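Type III effector HopU1 (Pseudomonas syringae pv. tomato, PDB 3U0J) probably acts as an ADP-ribosyltransferase that transfers ADP-ribose from NAD+ to arginine side chains of target proteins. Local coordinates at residues D66-K71 / I95-A100; R118-Y123 / S145-M150; S199-R202 / S206-V209. All blocks are in the same frame, centred on the assembly; numbering follows the deposited sequence.

Contact 1 (D66-K71 / I95-A100)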
ATOM      1  N   ASP A  66       8.958  18.826   3.409  1.00 15.61           N
ATOM      2  CA  ASP A  66       9.590  19.472   4.555  1.00 15.83           C
ATOM      3  C   ASP A  66       8.662  19.370   5.765  1.00 17.67           C
ATOM      4  O   ASP A  66       9.077  18.945   6.836  1.00 19.34           O
ATOM      5  CB  ASP A  66       9.950  20.926   4.260  1.00 17.79           C
ATOM      6  CG  ASP A  66      11.106  21.061   3.284  1.00 22.00           C
ATOM      7  OD1 ASP A  66      11.877  20.085   3.139  1.00 20.58           O
ATOM      8  OD2 ASP A  66      11.246  22.143   2.665  1.00 24.72           O
ATOM      9  N   ASP A  67       7.401  19.744   5.595  1.00 16.82           N
ATOM     10  CA  ASP A  67       6.425  19.524   6.651  1.00 16.09           C
ATOM     11  C   ASP A  67       6.433  18.074   7.156  1.00 15.73           C
ATOM     12  O   ASP A  67       6.293  17.823   8.353  1.00 16.80           O
ATOM     13  CB  ASP A  67       5.024  19.883   6.169  1.00 19.30           C
ATOM     14  CG  ASP A  67       4.897  21.330   5.769  1.00 21.72           C
ATOM     15  OD1 ASP A  67       5.595  22.184   6.373  1.00 24.85           O
ATOM     16  OD2 ASP A  67       4.081  21.607   4.853  1.00 23.26           O
ATOM     17  N   LEU A  68       6.576  17.110   6.257  1.00 13.82           N
ATOM     18  CA  LEU A  68       6.561  15.720   6.697  1.00 14.82           C
ATOM     19  C   LEU A  68       7.848  15.354   7.415  1.00 17.22           C
ATOM     20  O   LEU A  68       7.819  14.712   8.475  1.00 16.72           O
ATOM     21  CB  LEU A  68       6.335  14.775   5.530  1.00 13.18           C
ATOM     22  CG  LEU A  68       4.916  14.855   4.991  1.00 16.57           C
ATOM     23  CD1 LEU A  68       4.800  13.969   3.772  1.00 15.68           C
ATOM     24  CD2 LEU A  68       3.906  14.479   6.073  1.00 12.70           C
ATOM     25  N   MET A  69       8.970  15.773   6.828  1.00 18.35           N
ATOM     26  CA  MET A  69      10.298  15.499   7.365  1.00 16.38           C
ATOM     27  C   MET A  69      10.336  16.036   8.779  1.00 19.43           C
ATOM     28  O   MET A  69      11.095  15.575   9.636  1.00 22.22           O
ATOM     29  CB  MET A  69      11.370  16.164   6.509  1.00 12.68           C
ATOM     30  CG  MET A  69      11.678  15.409   5.218  1.00 11.55           C
ATOM     31  SD  MET A  69      12.794  14.042   5.455  1.00  2.88           S
ATOM     32  CE  MET A  69      11.643  12.755   5.491  1.00  9.74           C
ATOM     33  N   ASP A  70       9.471  16.997   9.034  1.00 17.20           N
ATOM     34  CA  ASP A  70       9.464  17.621  10.323  1.00 18.80           C
ATOM     35  C   ASP A  70       8.588  16.830  11.302  1.00 19.40           C
ATOM     36  O   ASP A  70       9.012  16.483  12.396  1.00 18.58           O
ATOM     37  CB  ASP A  70       9.000  19.052  10.183  1.00 17.50           C
ATOM     38  CG  ASP A  70       9.276  19.841  11.409  1.00 36.31           C
ATOM     39  OD1 ASP A  70      10.478  19.910  11.777  1.00 45.09           O
ATOM     40  OD2 ASP A  70       8.302  20.363  12.013  1.00 32.43           O
ATOM     41  N   LYS A  71       7.370  16.514  10.900  1.00 19.89           N
ATOM     42  CA  LYS A  71       6.495  15.809  11.810  1.00 19.31           C
ATOM     43  C   LYS A  71       7.075  14.425  12.105  1.00 20.78           C
ATOM     44  O   LYS A  71       6.907  13.897  13.204  1.00 20.79           O
ATOM     45  CB  LYS A  71       5.057  15.748  11.270  1.00 19.14           C
ATOM     46  CG  LYS A  71       4.555  14.397  10.786  1.00 18.21           C
ATOM     47  CD  LYS A  71       3.041  14.420  10.627  1.00 19.33           C
ATOM     48  CE  LYS A  71       2.414  13.047  10.838  1.00 20.18           C
ATOM     49  NZ  LYS A  71       1.281  13.098  11.827  1.00 21.96           N
ATOM     50  N   ILE A  95       5.435   6.273   3.460  1.00 14.17           N
ATOM     51  CA  ILE A  95       4.170   5.628   3.794  1.00 14.68           C
ATOM     52  C   ILE A  95       3.039   6.656   3.760  1.00 15.42           C
ATOM     53  O   ILE A  95       2.010   6.447   3.120  1.00 15.90           O
ATOM     54  CB  ILE A  95       4.187   5.015   5.176  1.00 15.36           C
ATOM     55  CG1 ILE A  95       5.098   3.800   5.224  1.00 12.71           C
ATOM     56  CG2 ILE A  95       2.782   4.640   5.586  1.00 18.87           C
ATOM     57  CD1 ILE A  95       5.367   3.366   6.640  1.00 10.63           C
ATOM     58  N   TYR A  96       3.239   7.766   4.459  1.00 14.59           N
ATOM     59  CA  TYR A  96       2.240   8.829   4.494  1.00 16.32           C
ATOM     60  C   TYR A  96       1.803   9.212   3.082  1.00 17.96           C
ATOM     61  O   TYR A  96       0.616   9.172   2.767  1.00 18.54           O
ATOM     62  CB  TYR A  96       2.785  10.058   5.227  1.00 14.29           C
ATOM     63  CG  TYR A  96       1.772  11.167   5.433  1.00 15.39           C
ATOM     64  CD1 TYR A  96       1.508  12.088   4.430  1.00 17.18           C
ATOM     65  CD2 TYR A  96       1.100  11.307   6.641  1.00 16.07           C
ATOM     66  CE1 TYR A  96       0.586  13.118   4.619  1.00 16.68           C
ATOM     67  CE2 TYR A  96       0.185  12.326   6.846  1.00 14.10           C
ATOM     68  CZ  TYR A  96      -0.076  13.230   5.838  1.00 17.52           C
ATOM     69  OH  TYR A  96      -1.002  14.246   6.035  1.00 16.43           O
ATOM     70  N   MET A  97       2.767   9.568   2.235  1.00 18.30           N
ATOM     71  CA  MET A  97       2.472  10.068   0.897  1.00 16.88           C
ATOM     72  C   MET A  97       1.762   9.017   0.062  1.00 18.36           C
ATOM     73  O   MET A  97       0.926   9.349  -0.776  1.00 21.22           O
ATOM     74  CB  MET A  97       3.736  10.535   0.188  1.00 14.60           C
ATOM     75  CG  MET A  97       4.276  11.838   0.730  1.00 14.06           C
ATOM     76  SD  MET A  97       5.833  12.312  -0.030  1.00  4.43           S
ATOM     77  CE  MET A  97       5.518  14.057  -0.097  1.00 13.49           C
ATOM     78  N   HIS A  98       2.064   7.749   0.309  1.00 15.38           N
ATOM     79  CA  HIS A  98       1.393   6.673  -0.420  1.00 15.27           C
ATOM     80  C   HIS A  98      -0.065   6.450   0.026  1.00 20.45           C
ATOM     81  O   HIS A  98      -0.887   5.977  -0.767  1.00 23.00           O
ATOM     82  CB  HIS A  98       2.188   5.382  -0.294  1.00 13.40           C
ATOM     83  CG  HIS A  98       1.868   4.366  -1.342  1.00 16.19           C
ATOM     84  ND1 HIS A  98       2.452   4.377  -2.589  1.00 16.56           N
ATOM     85  CD2 HIS A  98       1.040   3.292  -1.323  1.00 16.11           C
ATOM     86  CE1 HIS A  98       1.992   3.358  -3.299  1.00 14.30           C
ATOM     87  NE2 HIS A  98       1.141   2.680  -2.550  1.00 14.40           N
ATOM     88  N   THR A  99      -0.388   6.781   1.279  1.00 17.26           N
ATOM     89  CA  THR A  99      -1.733   6.554   1.805  1.00 16.90           C
ATOM     90  C   THR A  99      -2.627   7.767   1.589  1.00 21.08           C
ATOM     91  O   THR A  99      -3.812   7.760   1.951  1.00 19.82           O
ATOM     92  CB  THR A  99      -1.718   6.258   3.318  1.00 19.09           C
ATOM     93  OG1 THR A  99      -1.216   7.396   4.041  1.00 17.00           O
ATOM     94  CG2 THR A  99      -0.885   5.041   3.619  1.00 16.34           C
ATOM     95  N   ALA A 100      -2.050   8.812   1.005  1.00 18.79           N
ATOM     96  CA  ALA A 100      -2.746  10.078   0.849  1.00 18.42           C
ATOM     97  C   ALA A 100      -3.326  10.229  -0.540  1.00 19.63           C
ATOM     98  O   ALA A 100      -3.009   9.476  -1.452  1.00 20.26           O
ATOM     99  CB  ALA A 100      -1.810  11.246   1.146  1.00 18.61           C
TER

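Contact 2 (R118-Y123 / S145-M150)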
ATOM      1  N   ARG A 118      -1.615   5.698  -6.951  1.00 13.80           N
ATOM      2  CA  ARG A 118      -2.183   5.064  -8.130  1.00 16.12           C
ATOM      3  C   ARG A 118      -1.198   4.969  -9.286  1.00 12.52           C
ATOM      4  O   ARG A 118      -1.132   3.958  -9.950  1.00 12.93           O
ATOM      5  CB  ARG A 118      -3.447   5.783  -8.584  1.00 22.75           C
ATOM      6  CG  ARG A 118      -4.284   4.968  -9.553  1.00 17.24           C
ATOM      7  CD  ARG A 118      -5.569   5.682  -9.800  1.00 17.79           C
ATOM      8  NE  ARG A 118      -6.417   5.742  -8.612  1.00 20.18           N
ATOM      9  CZ  ARG A 118      -7.036   4.683  -8.099  1.00 24.45           C
ATOM     10  NH1 ARG A 118      -6.857   3.477  -8.648  1.00 18.88           N
ATOM     11  NH2 ARG A 118      -7.819   4.821  -7.031  1.00 22.28           N
ATOM     12  N   GLU A 119      -0.431   6.025  -9.520  1.00 14.14           N
ATOM     13  CA  GLU A 119       0.552   6.002 -10.590  1.00 12.46           C
ATOM     14  C   GLU A 119       1.571   4.914 -10.308  1.00 15.44           C
ATOM     15  O   GLU A 119       1.964   4.174 -11.210  1.00 16.66           O
ATOM     16  CB  GLU A 119       1.234   7.360 -10.728  1.00 15.02           C
ATOM     17  CG  GLU A 119       2.309   7.416 -11.795  1.00 16.44           C
ATOM     18  CD  GLU A 119       2.903   8.807 -11.963  1.00 21.85           C
ATOM     19  OE1 GLU A 119       2.526   9.721 -11.192  1.00 17.22           O
ATOM     20  OE2 GLU A 119       3.748   8.987 -12.880  1.00 29.84           O
ATOM     21  N   VAL A 120       1.977   4.801  -9.041  1.00 16.28           N
ATOM     22  CA  VAL A 120       2.988   3.827  -8.633  1.00 13.33           C
ATOM     23  C   VAL A 120       2.462   2.406  -8.704  1.00 12.70           C
ATOM     24  O   VAL A 120       3.073   1.545  -9.323  1.00 13.21           O
ATOM     25  CB  VAL A 120       3.532   4.129  -7.219  1.00 13.93           C
ATOM     26  CG1 VAL A 120       4.263   2.917  -6.650  1.00 13.22           C
ATOM     27  CG2 VAL A 120       4.450   5.331  -7.270  1.00 12.91           C
ATOM     28  N   ASN A 121       1.315   2.173  -8.080  1.00 15.10           N
ATOM     29  CA  ASN A 121       0.679   0.860  -8.106  1.00 14.29           C
ATOM     30  C   ASN A 121       0.463   0.411  -9.534  1.00 16.05           C
ATOM     31  O   ASN A 121       0.853  -0.697  -9.899  1.00 15.46           O
ATOM     32  CB  ASN A 121      -0.650   0.880  -7.355  1.00 13.89           C
ATOM     33  CG  ASN A 121      -0.467   0.895  -5.852  1.00 12.89           C
ATOM     34  OD1 ASN A 121       0.647   0.771  -5.350  1.00 15.21           O
ATOM     35  ND2 ASN A 121      -1.560   1.046  -5.129  1.00 11.98           N
ATOM     36  N   ASN A 122      -0.130   1.283 -10.350  1.00 14.27           N
ATOM     37  CA  ASN A 122      -0.358   0.961 -11.746  1.00 13.67           C
ATOM     38  C   ASN A 122       0.935   0.633 -12.487  1.00 15.77           C
ATOM     39  O   ASN A 122       0.992  -0.339 -13.252  1.00 16.00           O
ATOM     40  CB  ASN A 122      -1.143   2.069 -12.445  1.00 13.45           C
ATOM     41  CG  ASN A 122      -2.639   1.879 -12.306  1.00 15.98           C
ATOM     42  OD1 ASN A 122      -3.085   1.055 -11.518  1.00 19.11           O
ATOM     43  ND2 ASN A 122      -3.417   2.630 -13.067  1.00 15.32           N
ATOM     44  N   TYR A 123       1.963   1.444 -12.256  1.00 15.31           N
ATOM     45  CA  TYR A 123       3.288   1.195 -12.817  1.00 15.93           C
ATOM     46  C   TYR A 123       3.793  -0.206 -12.447  1.00 17.80           C
ATOM     47  O   TYR A 123       4.165  -0.984 -13.304  1.00 16.86           O
ATOM     48  CB  TYR A 123       4.299   2.251 -12.348  1.00 14.32           C
ATOM     49  CG  TYR A 123       5.717   1.813 -12.594  1.00 18.12           C
ATOM     50  CD1 TYR A 123       6.443   1.150 -11.609  1.00 23.24           C
ATOM     51  CD2 TYR A 123       6.324   2.019 -13.825  1.00 19.26           C
ATOM     52  CE1 TYR A 123       7.745   0.730 -11.835  1.00 25.28           C
ATOM     53  CE2 TYR A 123       7.621   1.596 -14.065  1.00 22.03           C
ATOM     54  CZ  TYR A 123       8.326   0.953 -13.071  1.00 28.62           C
ATOM     55  OH  TYR A 123       9.612   0.521 -13.315  1.00 36.11           O
ATOM     56  N   SER A 145      11.251   5.090  -8.806  1.00 23.41           N
ATOM     57  CA  SER A 145      11.982   4.157  -7.953  1.00 21.08           C
ATOM     58  C   SER A 145      12.386   4.732  -6.601  1.00 18.79           C
ATOM     59  O   SER A 145      12.339   4.024  -5.606  1.00 18.36           O
ATOM     60  CB  SER A 145      13.185   3.575  -8.677  1.00 22.19           C
ATOM     61  OG  SER A 145      13.953   4.622  -9.195  1.00 27.46           O
ATOM     62  N   PRO A 146      12.765   6.020  -6.549  1.00 18.79           N
ATOM     63  CA  PRO A 146      13.110   6.534  -5.224  1.00 14.76           C
ATOM     64  C   PRO A 146      11.990   6.294  -4.217  1.00 14.41           C
ATOM     65  O   PRO A 146      12.270   6.061  -3.056  1.00 16.74           O
ATOM     66  CB  PRO A 146      13.288   8.029  -5.468  1.00 15.82           C
ATOM     67  CG  PRO A 146      13.559   8.157  -6.893  1.00 16.73           C
ATOM     68  CD  PRO A 146      12.812   7.075  -7.572  1.00 20.19           C
ATOM     69  N   HIS A 147      10.740   6.335  -4.657  1.00 16.35           N
ATOM     70  CA  HIS A 147       9.608   6.101  -3.762  1.00 16.14           C
ATOM     71  C   HIS A 147       9.321   4.608  -3.586  1.00 16.12           C
ATOM     72  O   HIS A 147       8.968   4.144  -2.493  1.00 14.64           O
ATOM     73  CB  HIS A 147       8.356   6.815  -4.281  1.00 14.88           C
ATOM     74  CG  HIS A 147       7.119   6.527  -3.485  1.00 14.68           C
ATOM     75  ND1 HIS A 147       6.782   7.237  -2.351  1.00 11.81           N
ATOM     76  CD2 HIS A 147       6.131   5.614  -3.666  1.00 14.59           C
ATOM     77  CE1 HIS A 147       5.643   6.774  -1.866  1.00 11.75           C
ATOM     78  NE2 HIS A 147       5.224   5.791  -2.645  1.00 13.50           N
ATOM     79  N   ILE A 148       9.451   3.851  -4.665  1.00 15.62           N
ATOM     80  CA  ILE A 148       9.166   2.435  -4.550  1.00 18.30           C
ATOM     81  C   ILE A 148      10.118   1.851  -3.528  1.00 16.06           C
ATOM     82  O   ILE A 148       9.715   1.081  -2.653  1.00 15.56           O
ATOM     83  CB  ILE A 148       9.297   1.707  -5.892  1.00 18.43           C
ATOM     84  CG1 ILE A 148       8.155   2.135  -6.820  1.00 17.99           C
ATOM     85  CG2 ILE A 148       9.253   0.229  -5.669  1.00 13.30           C
ATOM     86  CD1 ILE A 148       8.307   1.707  -8.257  1.00 20.44           C
ATOM     87  N   LYS A 149      11.378   2.263  -3.626  1.00 13.78           N
ATOM     88  CA  LYS A 149      12.410   1.721  -2.768  1.00 15.15           C
ATOM     89  C   LYS A 149      12.178   2.187  -1.348  1.00 13.21           C
ATOM     90  O   LYS A 149      12.267   1.398  -0.419  1.00 14.42           O
ATOM     91  CB  LYS A 149      13.819   2.082  -3.265  1.00 15.89           C
ATOM     92  CG  LYS A 149      14.116   1.629  -4.699  1.00 19.06           C
ATOM     93  CD  LYS A 149      15.615   1.575  -4.985  1.00 34.45           C
ATOM     94  CE  LYS A 149      16.318   2.914  -4.703  1.00 37.37           C
ATOM     95  NZ  LYS A 149      17.811   2.820  -4.815  1.00 33.01           N
ATOM     96  N   MET A 150      11.854   3.462  -1.171  1.00 13.18           N
ATOM     97  CA  MET A 150      11.683   3.980   0.173  1.00 10.69           C
ATOM     98  C   MET A 150      10.535   3.261   0.863  1.00 13.49           C
ATOM     99  O   MET A 150      10.668   2.863   2.022  1.00 13.52           O
ATOM    100  CB  MET A 150      11.487   5.496   0.182  1.00 10.76           C
ATOM    101  CG  MET A 150      12.009   6.185   1.462  1.00 11.62           C
ATOM    102  SD  MET A 150      13.661   5.706   2.044  1.00  1.96           S
ATOM    103  CE  MET A 150      13.425   6.178   3.704  1.00 12.58           C
TER

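Contact 3 (S199-R202 / S206-V209)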
ATOM      1  N   SER A 199      -3.112  -2.996   0.079  1.00 14.82           N
ATOM      2  CA  SER A 199      -3.554  -2.223   1.219  1.00 15.16           C
ATOM      3  C   SER A 199      -4.777  -2.898   1.778  1.00 17.19           C
ATOM      4  O   SER A 199      -5.694  -3.248   1.038  1.00 22.50           O
ATOM      5  CB  SER A 199      -3.893  -0.804   0.784  1.00 16.82           C
ATOM      6  OG  SER A 199      -4.481  -0.091   1.849  1.00 24.84           O
ATOM      7  N   THR A 200      -4.797  -3.093   3.083  1.00 16.52           N
ATOM      8  CA  THR A 200      -5.865  -3.866   3.697  1.00 19.80           C
ATOM      9  C   THR A 200      -6.254  -3.220   5.018  1.00 20.12           C
ATOM     10  O   THR A 200      -5.536  -2.352   5.516  1.00 18.30           O
ATOM     11  CB  THR A 200      -5.410  -5.325   3.953  1.00 20.61           C
ATOM     12  OG1 THR A 200      -4.470  -5.361   5.043  1.00 20.34           O
ATOM     13  CG2 THR A 200      -4.767  -5.933   2.691  1.00 16.73           C
ATOM     14  N   THR A 201      -7.375  -3.629   5.596  1.00 18.50           N
ATOM     15  CA  THR A 201      -7.772  -3.041   6.870  1.00 22.43           C
ATOM     16  C   THR A 201      -8.138  -4.106   7.888  1.00 21.88           C
ATOM     17  O   THR A 201      -8.707  -5.127   7.538  1.00 20.88           O
ATOM     18  CB  THR A 201      -8.937  -2.059   6.706  1.00 19.46           C
ATOM     19  OG1 THR A 201      -9.272  -1.512   7.982  1.00 26.35           O
ATOM     20  CG2 THR A 201     -10.128  -2.775   6.184  1.00 22.70           C
ATOM     21  N   ARG A 202      -7.797  -3.868   9.148  1.00 23.30           N
ATOM     22  CA  ARG A 202      -8.194  -4.774  10.222  1.00 26.88           C
ATOM     23  C   ARG A 202      -9.704  -4.750  10.508  1.00 27.23           C
ATOM     24  O   ARG A 202     -10.263  -5.710  11.040  1.00 23.89           O
ATOM     25  CB  ARG A 202      -7.443  -4.428  11.494  1.00 26.37           C
ATOM     26  CG  ARG A 202      -6.102  -5.091  11.615  1.00 33.17           C
ATOM     27  CD  ARG A 202      -5.425  -4.659  12.910  1.00 41.03           C
ATOM     28  NE  ARG A 202      -4.817  -3.347  12.743  1.00 48.40           N
ATOM     29  CZ  ARG A 202      -3.765  -2.922  13.436  1.00 51.55           C
ATOM     30  NH1 ARG A 202      -3.220  -3.717  14.359  1.00 41.02           N
ATOM     31  NH2 ARG A 202      -3.258  -1.711  13.200  1.00 47.00           N
ATOM     32  N   SER A 206     -14.568  -1.200   7.485  1.00 30.07           N
ATOM     33  CA  SER A 206     -13.807  -0.284   6.644  1.00 27.01           C
ATOM     34  C   SER A 206     -13.625  -0.772   5.196  1.00 27.85           C
ATOM     35  O   SER A 206     -13.364   0.016   4.289  1.00 26.39           O
ATOM     36  CB  SER A 206     -12.468   0.039   7.304  1.00 29.68           C
ATOM     37  OG  SER A 206     -12.672   0.682   8.557  1.00 34.12           O
ATOM     38  N   ALA A 207     -13.770  -2.071   4.973  1.00 28.22           N
ATOM     39  CA  ALA A 207     -13.649  -2.597   3.623  1.00 23.29           C
ATOM     40  C   ALA A 207     -14.879  -2.210   2.816  1.00 25.91           C
ATOM     41  O   ALA A 207     -14.874  -2.260   1.576  1.00 23.34           O
ATOM     42  CB  ALA A 207     -13.481  -4.088   3.656  1.00 21.75           C
ATOM     43  N   GLN A 208     -15.932  -1.823   3.533  1.00 25.33           N
ATOM     44  CA  GLN A 208     -17.177  -1.361   2.924  1.00 27.85           C
ATOM     45  C   GLN A 208     -17.773  -2.302   1.888  1.00 26.74           C
ATOM     46  O   GLN A 208     -18.129  -1.864   0.790  1.00 24.96           O
ATOM     47  CB  GLN A 208     -16.981  -0.000   2.283  1.00 27.09           C
ATOM     48  CG  GLN A 208     -16.516   1.067   3.233  1.00 29.74           C
ATOM     49  CD  GLN A 208     -16.585   2.419   2.586  1.00 46.16           C
ATOM     50  OE1 GLN A 208     -15.554   2.987   2.176  1.00 40.93           O
ATOM     51  NE2 GLN A 208     -17.814   2.942   2.443  1.00 45.87           N
ATOM     52  N   VAL A 209     -17.908  -3.576   2.258  1.00 26.15           N
ATOM     53  CA  VAL A 209     -18.379  -4.598   1.341  1.00 25.91           C
ATOM     54  C   VAL A 209     -19.476  -5.415   1.961  1.00 28.37           C
ATOM     55  O   VAL A 209     -20.448  -5.768   1.295  1.00 35.70           O
ATOM     56  CB  VAL A 209     -17.300  -5.638   1.048  1.00 27.67           C
ATOM     57  CG1 VAL A 209     -17.280  -5.964  -0.432  1.00 23.84           C
ATOM     58  CG2 VAL A 209     -15.944  -5.188   1.565  1.00 24.49           C
TER

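Contact 1 (D66-K71 / I95-A100)
Leu68, on the inner side of helix 65-71, spreads its two methyl groups over Tyr96 and Met97 of helix 89-99, packing this short helix onto the helical part of the chain. Its CB already points at helix 89-99, and CG, turned away from the carbonyl carbon (chi1 -71°), sets the fork over the ring and the thioether. Branch CD2 lies over one face of the Tyr96 ring, 3.8 Å from the ring centroid and 14° off the normal, a CH-pi contact displaced toward CD1 of the ring. Branch CD1 of Leu68 sits between the rim of that ring, 3.8 Å from Tyr96 CD1, and Met97, 3.8 Å from Met97 CG and 3.9 Å from Met97 CE. The next residue, Met69, turns along helix 89-99 to Pro89, Glu90 and Ser93. Behind the ring, the carbonyl O of Tyr96 accepts two bonds from Thr99, from N at 3.0 Å and from OG1 at 2.9 Å, while Ile95 packs on helix 145-162. The chemistry between the helices is thus apolar: buried methyl, ring and thioether surfaces join them by dispersion and burial, without directional polar bonds.

Contact 2 (R118-Y123 / S145-M150)
An almost perpendicular crossing of two helices, within the helical part of the ADP-ribosyltransferase domain, is formed where helix 116-126 passes the first turns of helix 145-162. The local axes approach to 11.0 Å and cross at -84°, so the buried patch is compact and three side-chain pairs make it. Val120 faces the partner helix and divides its two methyls between neighbouring residues there. CG1, anti to the backbone N (chi1 164°), lies 4.0 Å from Ile148 CG1, and the two side chains slide past each other in opposite directions. CG2 instead reaches the imidazole of His147, 4.0 Å from CD2, meeting that ring obliquely. One turn on, Tyr123 lies across Ile148 at about a right angle, and its ring receives the end of the isoleucine on the CD1-CE1 side. Ile148 thus bridges both helix 116-126 residues, with CG1 on the valine and CD1 on the tyrosine, while its side chain also touches Leu124 and Met246.

Polar ends are served from outside the crossing. Tyr123 OH pairs with the backbone N of Asp141 and with His140 ND1, which tie the ring to the loop before helix 145-162. The His147 ring meets that of His98 at a shallow angle between planes, with NE2 hydrogen-bonded to His98 ND1; this leaves its CD2 side to the valine methyl. The closest approach of the crossing is aliphatic to aromatic: Ile148 CD1 lies 3.8 Å from Tyr123 CE1 and 3.9 Å from Tyr123 CD1.

Contact 3 (S199-R202 / S206-V209)
With chi1 at -180°, Thr201 sets OG1 opposite its own backbone N and places the methyl CG2 between N and the carbonyl carbon, so that both branches face Ser206 across the short turn. Ser206 answers mainly with carbon: its CB lies 3.6 Å from Thr201 OG1 and 3.8 Å from Thr201 CG2, lodged against the fork of the threonine. The two hydroxyls stay apart, Ser206 OG being 4.1 Å from Thr201 OG1. Beyond the serine, CG2 of Thr201 reaches Ala207 N at 3.9 Å and Ala207 CB at 4.4 Å, while the alanine also touches Tyr169 of strand 167-172.

Thr201 OG1 has its polar partners elsewhere, in the carbonyl O of Glu239 and the backbone N of Ile203. The strand carrying it reads Ser199-Thr200-Thr201, consistent with the Ser-Thr-Ser/Thr signature of arginine-modifying ADP-ribosyltransferases, and its backbone pairs with Ile242 on one strand and Tyr169 on another. Between the segments, then, packing is by van der Waals contact: the threonine hydroxyl is spent on backbone groups, while its methyl, against Ser206 CB and the backbone of Ala207, joins the strand to the loop that follows.

The three contacts follow one another along the chain without overlap. Contacts 1 and 2 belong to the helical part and have centres about 15 Å apart; they touch directly through His98 of helix 89-99, which meets His147, Val120 and Asn121, so helix 89-99 joins helix 65-71 on one flank to the crossing of helices 116-126 and 145-162. Contact 3 belongs to the strand-rich part, at the end of strand 199-201, about 22 Å between centres from each of the other two; its nearest atoms stay about 7 Å from either. Contacts 2 and 3 lie on opposite sides of the chain's centre, yet both belong to the ADP-ribosyltransferase domain, which thus contributes both helical packing and strand-to-loop packing.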